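Local coordinates for protein 5'-tyrosyl-DNA phosphodiesterase (Caenorhabditis elegans, PDB 4FVA) that belongs to the DNase I-like endonuclease/exonuclease/phosphatase family, a two-sheet alpha/beta fold that carries a bound magnesium ion, at residues 65-71 and 83-89. Numbering follows the deposited sequence.
Sequences QSLYKIY and ILVSKMF. With EDO (1,2-ethanediol), chain H.
Lys69 runs straight out from CG, with chi2, chi3 and chi4 all near 180°, and this reach carries its NZ across to Phe89 O at 2.6 Å, the donor tilted 19° from the carbonyl plane. Lys69 belongs to an antiparallel beta hairpin at the edge of the DNase I-like fold, where strand 68-72 is the outermost strand of its sheet and strand 80-86 pairs on its other side with strand 47-53. Lys69 and Val85 exchange two backbone hydrogen bonds, as do Tyr71 and Ile83. On one face of the hairpin Ile70 and Leu84 lie side by side, CG1 of Ile70 3.9 Å from Leu84 CD2; Tyr68 crosses Leu84 at about a right angle, the two CB atoms in contact, and its hydroxyl bonds to Pro45 O. On the face shared by Lys69, Tyr71, Ile83 and Val85, Tyr71 and Val85 meet Leu111 of strand 107-115. A type I turn runs from Ser86 to Phe89, and Ser86 OG accepts from Met88 N in an ST turn. Lys87 bends at its last torsion (chi4 -48°), placing NZ in a weak bond to Gln65 O. A water ties the two backbones together, donating to Leu67 O and accepting from Lys87 N, each at 2.8 Å.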
loop_
_atom_site.group_PDB
_atom_site.type_symbol
_atom_site.label_atom_id
_atom_site.label_comp_id
_atom_site.label_asym_id
_atom_site.label_seq_id
_atom_site.Cartn_x
_atom_site.Cartn_y
_atom_site.Cartn_z
ATOM N N GLN A 65 -3.942 13.690 10.383
ATOM C CA GLN A 65 -4.296 13.135 11.686
ATOM C C GLN A 65 -5.609 13.707 12.212
ATOM O O GLN A 65 -6.192 13.183 13.168
ATOM C CB GLN A 65 -3.170 13.333 12.709
ATOM C CG GLN A 65 -2.958 14.780 13.162
ATOM C CD GLN A 65 -1.814 14.915 14.165
ATOM O OE1 GLN A 65 -0.646 14.941 13.784
ATOM N NE2 GLN A 65 -2.151 14.995 15.451
ATOM N N SER A 66 -6.094 14.769 11.582
ATOM C CA SER A 66 -7.395 15.298 11.973
ATOM C C SER A 66 -8.495 14.356 11.483
ATOM O O SER A 66 -9.625 14.410 11.965
ATOM C CB SER A 66 -7.607 16.719 11.436
ATOM O OG SER A 66 -7.723 16.736 10.028
ATOM N N LEU A 67 -8.164 13.510 10.508
ATOM C CA LEU A 67 -9.136 12.594 9.888
ATOM C C LEU A 67 -8.838 11.109 10.164
ATOM O O LEU A 67 -9.729 10.256 10.068
ATOM C CB LEU A 67 -9.171 12.810 8.370
ATOM C CG LEU A 67 -9.963 13.969 7.761
ATOM C CD1 LEU A 67 -9.727 15.265 8.525
ATOM C CD2 LEU A 67 -9.607 14.140 6.273
ATOM N N TYR A 68 -7.574 10.812 10.461
ATOM C CA TYR A 68 -7.083 9.448 10.600
ATOM C C TYR A 68 -6.235 9.268 11.847
ATOM O O TYR A 68 -5.637 10.231 12.333
ATOM C CB TYR A 68 -6.194 9.084 9.390
ATOM C CG TYR A 68 -6.908 9.033 8.061
ATOM C CD1 TYR A 68 -7.542 7.870 7.649
ATOM C CD2 TYR A 68 -6.909 10.126 7.198
ATOM C CE1 TYR A 68 -8.179 7.800 6.421
ATOM C CE2 TYR A 68 -7.554 10.064 5.961
ATOM C CZ TYR A 68 -8.188 8.899 5.592
ATOM O OH TYR A 68 -8.829 8.799 4.386
ATOM N N LYS A 69 -6.161 8.040 12.354
ATOM C CA LYS A 69 -5.038 7.677 13.223
ATOM C C LYS A 69 -3.850 7.313 12.312
ATOM O O LYS A 69 -4.023 6.593 11.316
ATOM C CB LYS A 69 -5.381 6.486 14.113
ATOM C CG LYS A 69 -6.483 6.739 15.157
ATOM C CD LYS A 69 -6.899 5.414 15.824
ATOM C CE LYS A 69 -7.872 5.677 16.967
ATOM N NZ LYS A 69 -8.434 4.418 17.507
ATOM N N ILE A 70 -2.663 7.826 12.620
ATOM C CA ILE A 70 -1.499 7.589 11.765
ATOM C C ILE A 70 -0.441 6.772 12.511
ATOM O O ILE A 70 0.005 7.156 13.603
ATOM C CB ILE A 70 -0.853 8.911 11.304
ATOM C CG1 ILE A 70 -1.889 9.832 10.658
ATOM C CG2 ILE A 70 0.327 8.647 10.356
ATOM C CD1 ILE A 70 -1.304 11.145 10.226
ATOM N N TYR A 71 -0.022 5.659 11.906
ATOM C CA TYR A 71 1.024 4.813 12.467
ATOM C C TYR A 71 2.187 4.733 11.489
ATOM O O TYR A 71 2.019 4.282 10.359
ATOM C CB TYR A 71 0.485 3.412 12.843
ATOM C CG TYR A 71 -0.571 3.505 13.925
ATOM C CD1 TYR A 71 -0.201 3.476 15.261
ATOM C CD2 TYR A 71 -1.906 3.692 13.615
ATOM C CE1 TYR A 71 -1.135 3.613 16.268
ATOM C CE2 TYR A 71 -2.857 3.823 14.611
ATOM C CZ TYR A 71 -2.446 3.783 15.942
ATOM O OH TYR A 71 -3.355 3.909 16.948
ATOM N N ILE A 83 0.584 3.509 8.042
ATOM C CA ILE A 83 -0.776 3.012 7.897
ATOM C C ILE A 83 -1.680 4.036 8.564
ATOM O O ILE A 83 -1.463 4.389 9.733
ATOM C CB ILE A 83 -0.951 1.622 8.562
ATOM C CG1 ILE A 83 0.027 0.606 7.941
ATOM C CG2 ILE A 83 -2.417 1.125 8.440
ATOM C CD1 ILE A 83 -0.053 -0.778 8.561
ATOM N N LEU A 84 -2.660 4.537 7.820
ATOM C CA LEU A 84 -3.629 5.481 8.372
ATOM C C LEU A 84 -4.984 4.808 8.401
ATOM O O LEU A 84 -5.408 4.217 7.397
ATOM C CB LEU A 84 -3.701 6.770 7.541
ATOM C CG LEU A 84 -2.474 7.691 7.486
ATOM C CD1 LEU A 84 -1.356 7.104 6.603
ATOM C CD2 LEU A 84 -2.872 9.082 6.998
ATOM N N VAL A 85 -5.667 4.912 9.540
ATOM C CA VAL A 85 -6.987 4.330 9.698
ATOM C C VAL A 85 -7.993 5.325 10.265
ATOM O O VAL A 85 -7.635 6.278 10.956
ATOM C CB VAL A 85 -6.972 3.074 10.601
ATOM C CG1 VAL A 85 -6.112 1.944 9.975
ATOM C CG2 VAL A 85 -6.479 3.449 11.996
ATOM N N SER A 86 -9.259 5.086 9.962
ATOM C CA SER A 86 -10.348 5.834 10.569
ATOM C C SER A 86 -10.173 5.921 12.087
ATOM O O SER A 86 -9.606 5.021 12.706
ATOM C CB SER A 86 -11.671 5.138 10.251
ATOM O OG SER A 86 -12.703 5.670 11.054
ATOM N N LYS A 87 -10.628 7.017 12.685
ATOM C CA LYS A 87 -10.552 7.149 14.142
ATOM C C LYS A 87 -11.441 6.126 14.839
ATOM O O LYS A 87 -11.313 5.899 16.043
ATOM C CB LYS A 87 -10.890 8.571 14.595
ATOM C CG LYS A 87 -9.766 9.542 14.314
ATOM C CD LYS A 87 -10.246 10.960 14.267
ATOM C CE LYS A 87 -9.054 11.901 14.234
ATOM N NZ LYS A 87 -8.075 11.524 15.286
ATOM N N MET A 88 -12.339 5.512 14.069
ATOM C CA MET A 88 -13.207 4.454 14.584
ATOM C C MET A 88 -12.510 3.092 14.640
ATOM O O MET A 88 -13.035 2.137 15.227
ATOM C CB MET A 88 -14.490 4.357 13.759
ATOM C CG MET A 88 -15.640 5.191 14.290
ATOM S SD MET A 88 -17.096 5.047 13.222
ATOM C CE MET A 88 -16.706 3.575 12.271
ATOM N N PHE A 89 -11.349 2.993 14.000
ATOM C CA PHE A 89 -10.564 1.766 14.048
ATOM C C PHE A 89 -9.974 1.635 15.457
ATOM O O PHE A 89 -9.236 2.506 15.919
ATOM C CB PHE A 89 -9.468 1.835 12.977
ATOM C CG PHE A 89 -8.812 0.519 12.666
ATOM C CD1 PHE A 89 -7.799 0.017 13.463
ATOM C CD2 PHE A 89 -9.215 -0.214 11.563
ATOM C CE1 PHE A 89 -7.174 -1.185 13.160
ATOM C CE2 PHE A 89 -8.600 -1.436 11.247
ATOM C CZ PHE A 89 -7.581 -1.920 12.044
HETATM C C1 EDO H . -11.920 9.232 6.951
HETATM O O1 EDO H . -11.741 10.013 8.136
HETATM C C2 EDO H . -12.322 7.818 7.350
HETATM O O2 EDO H . -12.911 7.842 8.655
HETATM O O HOH W 1 -11.981 8.947 11.102
HETATM O O HOH W 2 -4.748 10.944 14.873
#